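Local coordinates for phytase (Debaryomyces castellii, PDB 2GFI), which probably hydrolyses phosphate esters of phytate (myo-inositol hexakisphosphate), as a 3-phytase of the histidine acid phosphatase family, at residues Ser307-Ala312 against Thr441-Tyr446; Gln63-Ser68 against Glu315-Asp320; Pro159-Asn164 against Lys325-Phe330. One frame throughout, in Å; residues are numbered along the deposited sequence.

Contact 1 (Ser307-Ala312 against Thr441-Tyr446); sequences STLLNA and TFYWDY. With NAG (2-acetamido-2-deoxy-beta-D-glucopyranose), chain C.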
loop_
_atom_site.group_PDB
_atom_site.type_symbol
_atom_site.label_atom_id
_atom_site.label_comp_id
_atom_site.label_asym_id
_atom_site.label_seq_id
_atom_site.Cartn_x
_atom_site.Cartn_y
_atom_site.Cartn_z
ATOM N N SER A 307 15.467 -9.768 35.708
ATOM C CA SER A 307 16.930 -9.744 35.738
ATOM C C SER A 307 17.547 -11.114 35.596
ATOM O O SER A 307 18.736 -11.216 35.288
ATOM C CB SER A 307 17.446 -9.114 37.037
ATOM O OG SER A 307 17.098 -7.751 37.104
ATOM N N THR A 308 16.759 -12.159 35.827
ATOM C CA THR A 308 17.271 -13.505 35.682
ATOM C C THR A 308 17.613 -13.771 34.239
ATOM O O THR A 308 18.752 -14.201 33.944
ATOM C CB THR A 308 16.323 -14.600 36.273
ATOM O OG1 THR A 308 15.048 -14.543 35.627
ATOM C CG2 THR A 308 16.001 -14.309 37.719
ATOM N N LEU A 309 16.663 -13.490 33.333
ATOM C CA LEU A 309 16.926 -13.620 31.890
ATOM C C LEU A 309 17.862 -12.555 31.379
ATOM O O LEU A 309 18.587 -12.807 30.452
ATOM C CB LEU A 309 15.638 -13.658 31.042
ATOM C CG LEU A 309 14.759 -14.905 31.192
ATOM C CD1 LEU A 309 13.474 -14.782 30.372
ATOM C CD2 LEU A 309 15.525 -16.208 30.856
ATOM N N LEU A 310 17.854 -11.362 31.972
ATOM C CA LEU A 310 18.793 -10.317 31.535
ATOM C C LEU A 310 20.236 -10.728 31.812
ATOM O O LEU A 310 21.094 -10.593 30.930
ATOM C CB LEU A 310 18.465 -8.973 32.169
ATOM C CG LEU A 310 19.256 -7.770 31.652
ATOM C CD1 LEU A 310 18.947 -7.576 30.201
ATOM C CD2 LEU A 310 18.952 -6.531 32.475
ATOM N N ASN A 311 20.482 -11.262 33.022
ATOM C CA ASN A 311 21.805 -11.829 33.417
ATOM C C ASN A 311 22.269 -12.971 32.531
ATOM O O ASN A 311 23.410 -12.979 32.061
ATOM C CB ASN A 311 21.752 -12.351 34.854
ATOM C CG ASN A 311 21.916 -11.256 35.891
ATOM O OD1 ASN A 311 22.272 -10.122 35.555
ATOM N ND2 ASN A 311 21.679 -11.609 37.172
ATOM N N ALA A 312 21.375 -13.920 32.293
ATOM C CA ALA A 312 21.645 -15.105 31.489
ATOM C C ALA A 312 22.025 -14.722 30.071
ATOM O O ALA A 312 23.056 -15.183 29.532
ATOM C CB ALA A 312 20.424 -16.029 31.481
ATOM N N THR A 441 20.655 -21.742 34.235
ATOM C CA THR A 441 21.720 -22.597 33.763
ATOM C C THR A 441 21.297 -23.358 32.521
ATOM O O THR A 441 22.144 -23.971 31.874
ATOM C CB THR A 441 22.194 -23.611 34.876
ATOM O OG1 THR A 441 21.117 -24.486 35.252
ATOM C CG2 THR A 441 22.588 -22.866 36.192
ATOM N N PHE A 442 20.001 -23.346 32.180
ATOM C CA PHE A 442 19.510 -24.221 31.098
ATOM C C PHE A 442 20.192 -23.967 29.741
ATOM O O PHE A 442 20.286 -24.882 28.945
ATOM C CB PHE A 442 17.955 -24.267 31.007
ATOM C CG PHE A 442 17.310 -22.944 30.649
ATOM C CD1 PHE A 442 17.344 -22.466 29.340
ATOM C CD2 PHE A 442 16.703 -22.165 31.635
ATOM C CE1 PHE A 442 16.769 -21.244 29.018
ATOM C CE2 PHE A 442 16.127 -20.919 31.329
ATOM C CZ PHE A 442 16.166 -20.462 29.998
ATOM N N TYR A 443 20.669 -22.743 29.468
ATOM C CA TYR A 443 21.392 -22.496 28.195
ATOM C C TYR A 443 22.739 -23.238 28.128
ATOM O O TYR A 443 23.262 -23.488 27.027
ATOM C CB TYR A 443 21.606 -20.997 27.869
ATOM C CG TYR A 443 20.343 -20.160 27.717
ATOM C CD1 TYR A 443 19.473 -20.358 26.648
ATOM C CD2 TYR A 443 20.032 -19.159 28.643
ATOM C CE1 TYR A 443 18.326 -19.596 26.509
ATOM C CE2 TYR A 443 18.871 -18.392 28.519
ATOM C CZ TYR A 443 18.029 -18.622 27.449
ATOM O OH TYR A 443 16.880 -17.890 27.315
ATOM N N TRP A 444 23.291 -23.590 29.294
ATOM C CA TRP A 444 24.587 -24.263 29.358
ATOM C C TRP A 444 24.541 -25.747 29.758
ATOM O O TRP A 444 25.336 -26.562 29.274
ATOM C CB TRP A 444 25.526 -23.473 30.276
ATOM C CG TRP A 444 25.644 -22.069 29.802
ATOM C CD1 TRP A 444 26.466 -21.596 28.809
ATOM C CD2 TRP A 444 24.889 -20.950 30.265
ATOM N NE1 TRP A 444 26.273 -20.240 28.638
ATOM C CE2 TRP A 444 25.308 -19.817 29.518
ATOM C CE3 TRP A 444 23.904 -20.781 31.242
ATOM C CZ2 TRP A 444 24.762 -18.544 29.714
ATOM C CZ3 TRP A 444 23.371 -19.527 31.429
ATOM C CH2 TRP A 444 23.802 -18.418 30.666
ATOM N N ASP A 445 23.610 -26.117 30.616
ATOM C CA ASP A 445 23.597 -27.480 31.117
ATOM C C ASP A 445 22.529 -28.335 30.479
ATOM O O ASP A 445 22.211 -29.403 31.006
ATOM C CB ASP A 445 23.425 -27.470 32.637
ATOM C CG ASP A 445 22.062 -26.944 33.087
ATOM O OD1 ASP A 445 21.114 -26.813 32.254
ATOM O OD2 ASP A 445 21.850 -26.648 34.277
ATOM N N TYR A 446 21.956 -27.867 29.367
ATOM C CA TYR A 446 20.848 -28.572 28.703
ATOM C C TYR A 446 21.287 -29.884 28.025
ATOM O O TYR A 446 20.451 -30.752 27.698
ATOM C CB TYR A 446 20.120 -27.665 27.694
ATOM C CG TYR A 446 20.913 -27.379 26.429
ATOM C CD1 TYR A 446 20.859 -28.234 25.322
ATOM C CD2 TYR A 446 21.718 -26.252 26.347
ATOM C CE1 TYR A 446 21.596 -27.960 24.173
ATOM C CE2 TYR A 446 22.442 -25.965 25.209
ATOM C CZ TYR A 446 22.396 -26.814 24.138
ATOM O OH TYR A 446 23.175 -26.492 23.039
HETATM C C1 NAG C . 22.231 -10.754 38.211
HETATM C C2 NAG C . 21.558 -11.224 39.522
HETATM C C3 NAG C . 22.212 -10.605 40.777
HETATM C C4 NAG C . 23.742 -10.790 40.756
HETATM C C5 NAG C . 24.215 -10.203 39.413
HETATM C C6 NAG C . 25.713 -10.276 39.199
HETATM C C7 NAG C . 19.182 -11.932 39.326
HETATM C C8 NAG C . 17.796 -11.562 39.781
HETATM N N2 NAG C . 20.115 -10.978 39.500
HETATM O O3 NAG C . 21.628 -11.181 41.916
HETATM O O4 NAG C . 24.440 -10.264 41.903
HETATM O O5 NAG C . 23.624 -10.910 38.326
HETATM O O6 NAG C . 25.919 -9.839 37.879
HETATM O O7 NAG C . 19.381 -13.050 38.825
#
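The backbones of 307-312 and 441-446 stay apart, nearest at Ala312 CA and Thr441 CA (7.8 Å), with no hydrogen bond between them; the aromatic side chains of Tyr443 and Trp444 bridge to Ala312. Residues 307-312 form regular helix, whereas 442-445 make one short, weakly bonded helical turn. That turn is tied to its start by the carbonyl of Thr441, which accepts from the backbone N of both Trp444 and Asp445.

Three aromatic side chains reach from the turn to the helix, each in its own way. Tyr443 takes the methyl of Ala312 at the edge of its ring, near the ring plane, with Ala312 CB 4.1 Å from Tyr443 CE2. Trp444 also uses an edge, but against backbone: its benzo corner CH2 lies 3.5 Å from Ala312 O, in the plane of the indole, and 4.2 Å from Ala312 CB. Leu309 has CG anti to its carbonyl carbon (chi1 -69°), which carries CD2 toward the aromatic cluster. There CD2 lies 4.1 Å from Tyr443 OH, the two side chains crossing at about a right angle, and 4.4 Å from Phe442 CZ. Within the turn, Phe442 CE1 sits over the centre of one face of the Tyr443 ring and backs it. The phenol oxygen is satisfied deeper in the fold, by a hydrogen bond with Ser329 OG.

Another side of the helix carries sugar: Asn311 ND2 is bonded covalently to C1 of an N-acetylglucosamine, whose acetyl methyl C8 rests on Ser307 CB. Helices 412-423 and 333-343 pack on further sides of helix 302-318, through Leu310 among others, while the 442-445 turn lies between this helix and strands 158-163 and 326-331, its Tyr443 meeting Phe161 edge to face.

Contact 2 (Gln63-Ser68 against Glu315-Asp320); sequences QVQLFS and ELLNHD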
loop_
_atom_site.group_PDB
_atom_site.type_symbol
_atom_site.label_atom_id
_atom_site.label_comp_id
_atom_site.label_asym_id
_atom_site.label_seq_id
_atom_site.Cartn_x
_atom_site.Cartn_y
_atom_site.Cartn_z
ATOM N N GLN A 63 26.415 -13.117 17.353
ATOM C CA GLN A 63 25.428 -13.852 18.133
ATOM C C GLN A 63 24.030 -13.236 17.980
ATOM O O GLN A 63 23.890 -12.039 17.736
ATOM C CB GLN A 63 25.856 -13.858 19.600
ATOM C CG GLN A 63 25.066 -14.776 20.531
ATOM C CD GLN A 63 25.490 -14.599 21.956
ATOM O OE1 GLN A 63 26.701 -14.488 22.241
ATOM N NE2 GLN A 63 24.529 -14.526 22.857
ATOM N N VAL A 64 22.999 -14.057 18.126
ATOM C CA VAL A 64 21.645 -13.553 18.222
ATOM C C VAL A 64 20.897 -14.338 19.281
ATOM O O VAL A 64 21.054 -15.545 19.380
ATOM C CB VAL A 64 20.910 -13.602 16.839
ATOM C CG1 VAL A 64 20.755 -15.069 16.342
ATOM C CG2 VAL A 64 19.597 -12.808 16.871
ATOM N N GLN A 65 20.109 -13.626 20.084
ATOM C CA GLN A 65 19.178 -14.222 21.022
ATOM C C GLN A 65 17.787 -13.757 20.638
ATOM O O GLN A 65 17.553 -12.587 20.380
ATOM C CB GLN A 65 19.511 -13.833 22.458
ATOM C CG GLN A 65 21.029 -13.855 22.776
ATOM C CD GLN A 65 21.351 -13.365 24.154
ATOM O OE1 GLN A 65 20.471 -12.924 24.860
ATOM N NE2 GLN A 65 22.625 -13.448 24.550
ATOM N N LEU A 66 16.894 -14.724 20.527
ATOM C CA LEU A 66 15.509 -14.528 20.309
ATOM C C LEU A 66 14.739 -14.930 21.578
ATOM O O LEU A 66 14.910 -16.031 22.127
ATOM C CB LEU A 66 15.056 -15.377 19.129
ATOM C CG LEU A 66 13.531 -15.419 18.962
ATOM C CD1 LEU A 66 12.945 -14.004 18.669
ATOM C CD2 LEU A 66 13.134 -16.432 17.879
ATOM N N PHE A 67 13.897 -14.016 22.033
ATOM C CA PHE A 67 12.944 -14.293 23.056
ATOM C C PHE A 67 11.590 -14.044 22.464
ATOM O O PHE A 67 11.204 -12.916 22.195
ATOM C CB PHE A 67 13.202 -13.434 24.292
ATOM C CG PHE A 67 14.555 -13.679 24.896
ATOM C CD1 PHE A 67 14.732 -14.684 25.846
ATOM C CD2 PHE A 67 15.674 -12.927 24.479
ATOM C CE1 PHE A 67 15.999 -14.917 26.412
ATOM C CE2 PHE A 67 16.955 -13.157 25.020
ATOM C CZ PHE A 67 17.114 -14.161 25.993
ATOM N N SER A 68 10.887 -15.132 22.224
ATOM C CA SER A 68 9.677 -15.106 21.453
ATOM C C SER A 68 8.466 -15.514 22.311
ATOM O O SER A 68 8.562 -16.428 23.149
ATOM C CB SER A 68 9.833 -16.032 20.271
ATOM O OG SER A 68 8.622 -16.118 19.579
ATOM N N GLU A 315 25.457 -13.236 30.180
ATOM C CA GLU A 315 26.413 -14.345 30.224
ATOM C C GLU A 315 26.624 -14.912 28.826
ATOM O O GLU A 315 27.758 -15.176 28.437
ATOM C CB GLU A 315 25.969 -15.475 31.170
ATOM C CG GLU A 315 25.969 -15.084 32.629
ATOM C CD GLU A 315 25.622 -16.249 33.547
ATOM O OE1 GLU A 315 26.047 -17.408 33.232
ATOM O OE2 GLU A 315 24.939 -16.016 34.587
ATOM N N LEU A 316 25.549 -15.076 28.061
ATOM C CA LEU A 316 25.695 -15.556 26.687
ATOM C C LEU A 316 26.486 -14.604 25.800
ATOM O O LEU A 316 27.291 -15.047 24.991
ATOM C CB LEU A 316 24.336 -15.879 26.053
ATOM C CG LEU A 316 23.549 -17.061 26.656
ATOM C CD1 LEU A 316 22.128 -17.094 26.151
ATOM C CD2 LEU A 316 24.251 -18.339 26.284
ATOM N N LEU A 317 26.255 -13.302 25.938
ATOM C CA LEU A 317 26.923 -12.315 25.053
ATOM C C LEU A 317 28.406 -12.205 25.394
ATOM O O LEU A 317 29.235 -11.934 24.527
ATOM C CB LEU A 317 26.272 -10.933 25.156
ATOM C CG LEU A 317 24.822 -10.831 24.675
ATOM C CD1 LEU A 317 24.126 -9.676 25.388
ATOM C CD2 LEU A 317 24.742 -10.724 23.150
ATOM N N ASN A 318 28.700 -12.397 26.686
ATOM C CA ASN A 318 30.043 -12.297 27.214
ATOM C C ASN A 318 30.876 -13.480 26.826
ATOM O O ASN A 318 32.071 -13.376 26.754
ATOM C CB ASN A 318 30.029 -12.104 28.731
ATOM C CG ASN A 318 29.801 -10.666 29.114
ATOM O OD1 ASN A 318 29.382 -10.358 30.233
ATOM N ND2 ASN A 318 30.074 -9.766 28.189
ATOM N N HIS A 319 30.233 -14.591 26.517
ATOM C CA HIS A 319 30.954 -15.801 26.201
ATOM C C HIS A 319 31.111 -16.058 24.707
ATOM O O HIS A 319 30.348 -16.798 24.113
ATOM C CB HIS A 319 30.369 -16.973 26.988
ATOM C CG HIS A 319 30.676 -16.897 28.452
ATOM N ND1 HIS A 319 31.726 -17.587 29.033
ATOM C CD2 HIS A 319 30.113 -16.164 29.446
ATOM C CE1 HIS A 319 31.774 -17.301 30.325
ATOM N NE2 HIS A 319 30.808 -16.439 30.601
ATOM N N ASP A 320 32.114 -15.400 24.129
ATOM C CA ASP A 320 32.653 -15.598 22.765
ATOM C C ASP A 320 32.703 -16.985 22.172
ATOM O O ASP A 320 32.553 -17.129 20.963
ATOM C CB ASP A 320 34.145 -15.205 22.745
ATOM C CG ASP A 320 34.360 -13.759 22.902
ATOM O OD1 ASP A 320 34.784 -13.134 21.893
ATOM O OD2 ASP A 320 34.128 -13.159 23.992
#
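Gln63 and Gln65 of strand 59-69 reach across to Leu316 and Leu317 in the last turn of helix 302-318, an example of helix-on-sheet packing in the alpha/beta fold of the histidine phosphatases. The closest CA atoms are those of Gln63 and Leu317, 7.2 Å apart, so the interface is bridged by side chains.

Two glutamines from the same face of the strand bring polar groups to the interface. Gln65 has an extended chain beyond CG, and its OE1 finds its partner just before the 315-320 segment, in a hydrogen bond with Ser313 OG. The same OE1 also lies in the plane of the Phe67 ring, at its edge, 3.5 Å from Phe67 CE2. Gln63 has CG anti to the backbone N (chi1 -170°) and stands straight out from the strand, which brings its amide carbon CD to 3.6 Å from Leu316 O, near the C-terminal end of the helix. Beyond that end the chain turns away at His319, the first residue to leave helical geometry, while Leu317 O is taken by Lys379 NZ of the neighbouring antiparallel strand 374-382.

The van der Waals part sets leucine carbon against the glutamine amides. Leu316 crosses Gln63 at about a right angle, and its delta branches continue toward Trp327 on the next strand and the 442-445 turn. Leu317 lies on the other flank of the Gln65 amide. Both ends of that buried amide are hydrogen-bonded just beyond the segments, while its nitrogen also lies against leucine carbon: Gln65 NE2 is 3.3 Å from Leu316 CB, 3.4 Å from Leu317 CG and 3.7 Å from Leu317 CD2.

Contact 3 (Pro159-Asn164 against Lys325-Phe330); sequences PVFTSN and KIWLSF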
loop_
_atom_site.group_PDB
_atom_site.type_symbol
_atom_site.label_atom_id
_atom_site.label_comp_id
_atom_site.label_asym_id
_atom_site.label_seq_id
_atom_site.Cartn_x
_atom_site.Cartn_y
_atom_site.Cartn_z
ATOM N N PRO A 159 19.707 -25.936 19.207
ATOM C CA PRO A 159 18.958 -26.020 20.455
ATOM C C PRO A 159 17.778 -25.029 20.444
ATOM O O PRO A 159 17.844 -23.913 19.863
ATOM C CB PRO A 159 19.995 -25.654 21.522
ATOM C CG PRO A 159 20.962 -24.762 20.799
ATOM C CD PRO A 159 20.924 -25.106 19.337
ATOM N N VAL A 160 16.682 -25.440 21.054
ATOM C CA VAL A 160 15.534 -24.560 21.143
ATOM C C VAL A 160 15.172 -24.578 22.616
ATOM O O VAL A 160 15.248 -25.600 23.242
ATOM C CB VAL A 160 14.393 -25.022 20.182
ATOM C CG1 VAL A 160 13.120 -24.309 20.464
ATOM C CG2 VAL A 160 14.791 -24.799 18.714
ATOM N N PHE A 161 14.874 -23.438 23.191
ATOM C CA PHE A 161 14.449 -23.399 24.565
ATOM C C PHE A 161 13.024 -22.865 24.555
ATOM O O PHE A 161 12.728 -21.813 23.952
ATOM C CB PHE A 161 15.411 -22.548 25.408
ATOM C CG PHE A 161 16.851 -22.962 25.248
ATOM C CD1 PHE A 161 17.433 -23.846 26.145
ATOM C CD2 PHE A 161 17.577 -22.540 24.160
ATOM C CE1 PHE A 161 18.731 -24.275 25.971
ATOM C CE2 PHE A 161 18.874 -22.972 23.965
ATOM C CZ PHE A 161 19.461 -23.837 24.884
ATOM N N THR A 162 12.141 -23.633 25.178
ATOM C CA THR A 162 10.759 -23.280 25.257
ATOM C C THR A 162 10.201 -23.669 26.616
ATOM O O THR A 162 10.688 -24.610 27.222
ATOM C CB THR A 162 9.975 -23.993 24.136
ATOM O OG1 THR A 162 8.589 -23.684 24.299
ATOM C CG2 THR A 162 10.035 -25.472 24.294
ATOM N N SER A 163 9.188 -22.945 27.097
ATOM C CA SER A 163 8.464 -23.394 28.278
ATOM C C SER A 163 7.514 -24.512 27.860
ATOM O O SER A 163 7.372 -24.812 26.680
ATOM C CB SER A 163 7.719 -22.243 28.980
ATOM O OG SER A 163 6.396 -22.133 28.478
ATOM N N ASN A 164 6.897 -25.171 28.830
ATOM C CA ASN A 164 6.131 -26.361 28.530
ATOM C C ASN A 164 4.662 -26.057 28.264
ATOM O O ASN A 164 3.840 -26.974 28.096
ATOM C CB ASN A 164 6.306 -27.402 29.639
ATOM C CG ASN A 164 5.754 -26.942 30.960
ATOM O OD1 ASN A 164 6.035 -25.837 31.426
ATOM N ND2 ASN A 164 4.976 -27.795 31.586
ATOM N N LYS A 325 25.691 -20.020 18.562
ATOM C CA LYS A 325 25.596 -18.574 18.439
ATOM C C LYS A 325 24.140 -18.096 18.327
ATOM O O LYS A 325 23.895 -16.908 18.312
ATOM C CB LYS A 325 26.389 -18.112 17.209
ATOM C CG LYS A 325 27.771 -18.740 17.044
ATOM C CD LYS A 325 28.680 -18.312 18.191
ATOM C CE LYS A 325 30.135 -18.653 17.906
ATOM N NZ LYS A 325 30.966 -18.244 19.075
ATOM N N ILE A 326 23.197 -19.023 18.218
ATOM C CA ILE A 326 21.795 -18.690 17.997
ATOM C C ILE A 326 20.979 -19.216 19.149
ATOM O O ILE A 326 20.850 -20.436 19.334
ATOM C CB ILE A 326 21.297 -19.262 16.652
ATOM C CG1 ILE A 326 22.085 -18.667 15.501
ATOM C CG2 ILE A 326 19.838 -18.972 16.433
ATOM C CD1 ILE A 326 21.898 -19.447 14.193
ATOM N N TRP A 327 20.450 -18.283 19.937
ATOM C CA TRP A 327 19.665 -18.582 21.113
ATOM C C TRP A 327 18.200 -18.318 20.792
ATOM O O TRP A 327 17.850 -17.210 20.385
ATOM C CB TRP A 327 20.176 -17.748 22.294
ATOM C CG TRP A 327 21.628 -18.054 22.464
ATOM C CD1 TRP A 327 22.687 -17.278 22.094
ATOM C CD2 TRP A 327 22.181 -19.285 22.955
ATOM N NE1 TRP A 327 23.863 -17.941 22.344
ATOM C CE2 TRP A 327 23.585 -19.175 22.875
ATOM C CE3 TRP A 327 21.629 -20.466 23.474
ATOM C CZ2 TRP A 327 24.458 -20.210 23.303
ATOM C CZ3 TRP A 327 22.494 -21.491 23.892
ATOM C CH2 TRP A 327 23.886 -21.349 23.804
ATOM N N LEU A 328 17.381 -19.364 20.935
ATOM C CA LEU A 328 15.974 -19.349 20.605
ATOM C C LEU A 328 15.168 -19.765 21.831
ATOM O O LEU A 328 15.152 -20.943 22.215
ATOM C CB LEU A 328 15.692 -20.302 19.442
ATOM C CG LEU A 328 16.576 -20.153 18.203
ATOM C CD1 LEU A 328 16.304 -21.277 17.224
ATOM C CD2 LEU A 328 16.354 -18.778 17.528
ATOM N N SER A 329 14.482 -18.782 22.421
ATOM C CA SER A 329 13.713 -18.969 23.647
ATOM C C SER A 329 12.292 -18.507 23.399
ATOM O O SER A 329 12.061 -17.425 22.861
ATOM C CB SER A 329 14.285 -18.137 24.806
ATOM O OG SER A 329 15.613 -18.505 25.061
ATOM N N PHE A 330 11.358 -19.321 23.879
ATOM C CA PHE A 330 9.940 -19.174 23.641
ATOM C C PHE A 330 9.232 -19.242 24.970
ATOM O O PHE A 330 9.453 -20.165 25.731
ATOM C CB PHE A 330 9.468 -20.293 22.729
ATOM C CG PHE A 330 10.049 -20.208 21.379
ATOM C CD1 PHE A 330 9.397 -19.497 20.381
ATOM C CD2 PHE A 330 11.289 -20.787 21.109
ATOM C CE1 PHE A 330 9.953 -19.385 19.141
ATOM C CE2 PHE A 330 11.855 -20.678 19.871
ATOM C CZ PHE A 330 11.186 -19.970 18.877
HETATM O O HOH W 1 18.914 -21.741 20.693
#
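From the same face of the sheet, Phe161 and Trp327 both place CG anti to the carbonyl carbon (chi1 -52° and -57°), which keeps the two side chains side by side. Phe161 CE2 comes to the edge of the indole, near its plane, 3.8 Å from Trp327 CE3. Beneath them the strands pair in parallel, Phe161 opposite Ser329 and Thr162 opposite Phe330. Phe161 N donates almost straight to Leu328 O (2.7 Å, 164° at the hydrogen), and Phe161 O accepts from Phe330 N, with Ser329 CA approaching the same oxygen at 3.0 Å. Ser163 N adds a bond to Phe330 O. Where direct pairing stops, a water takes over, donating to Pro159 O and Ile326 O and accepting from Leu328 N. On the sheet face opposite Phe161, Val160 CG1 packs 3.9 Å from Phe330 CE2 and CG2 meets Leu328 CD1, under helix 166-180. Replacing Phe161 by an alanine would probably open a gap beside the indole edge of Trp327 and take from Tyr443 and Tyr446 the ring they meet edge to face. The side chain of Phe330 lies about 7 Å from that of the predicted nucleophile His70. Backbone bonding thus sets the register of the two strands, while their side chains pack on both faces.

Overall arrangement
All three contacts are buried, yet they differ in place and chemistry. Contact 3 is true sheet core, held by backbone bonds between strands 158-163 and 326-331; contacts 1 and 2 lack such pairing and are bridged mainly by side chains. Those two share helix 302-318: contact 2 sets its last turn on strand 59-69 through glutamine amides, whereas contact 1, one to two turns earlier and next to a glycan-bearing side, uses aromatic edges. Strand 326-331 lies between the two other strands, with Ser68 N close to Ser329 O. Tyr443 reaches from contact 1 to both other contacts, its hydroxyl coming close to Phe67 of contact 2.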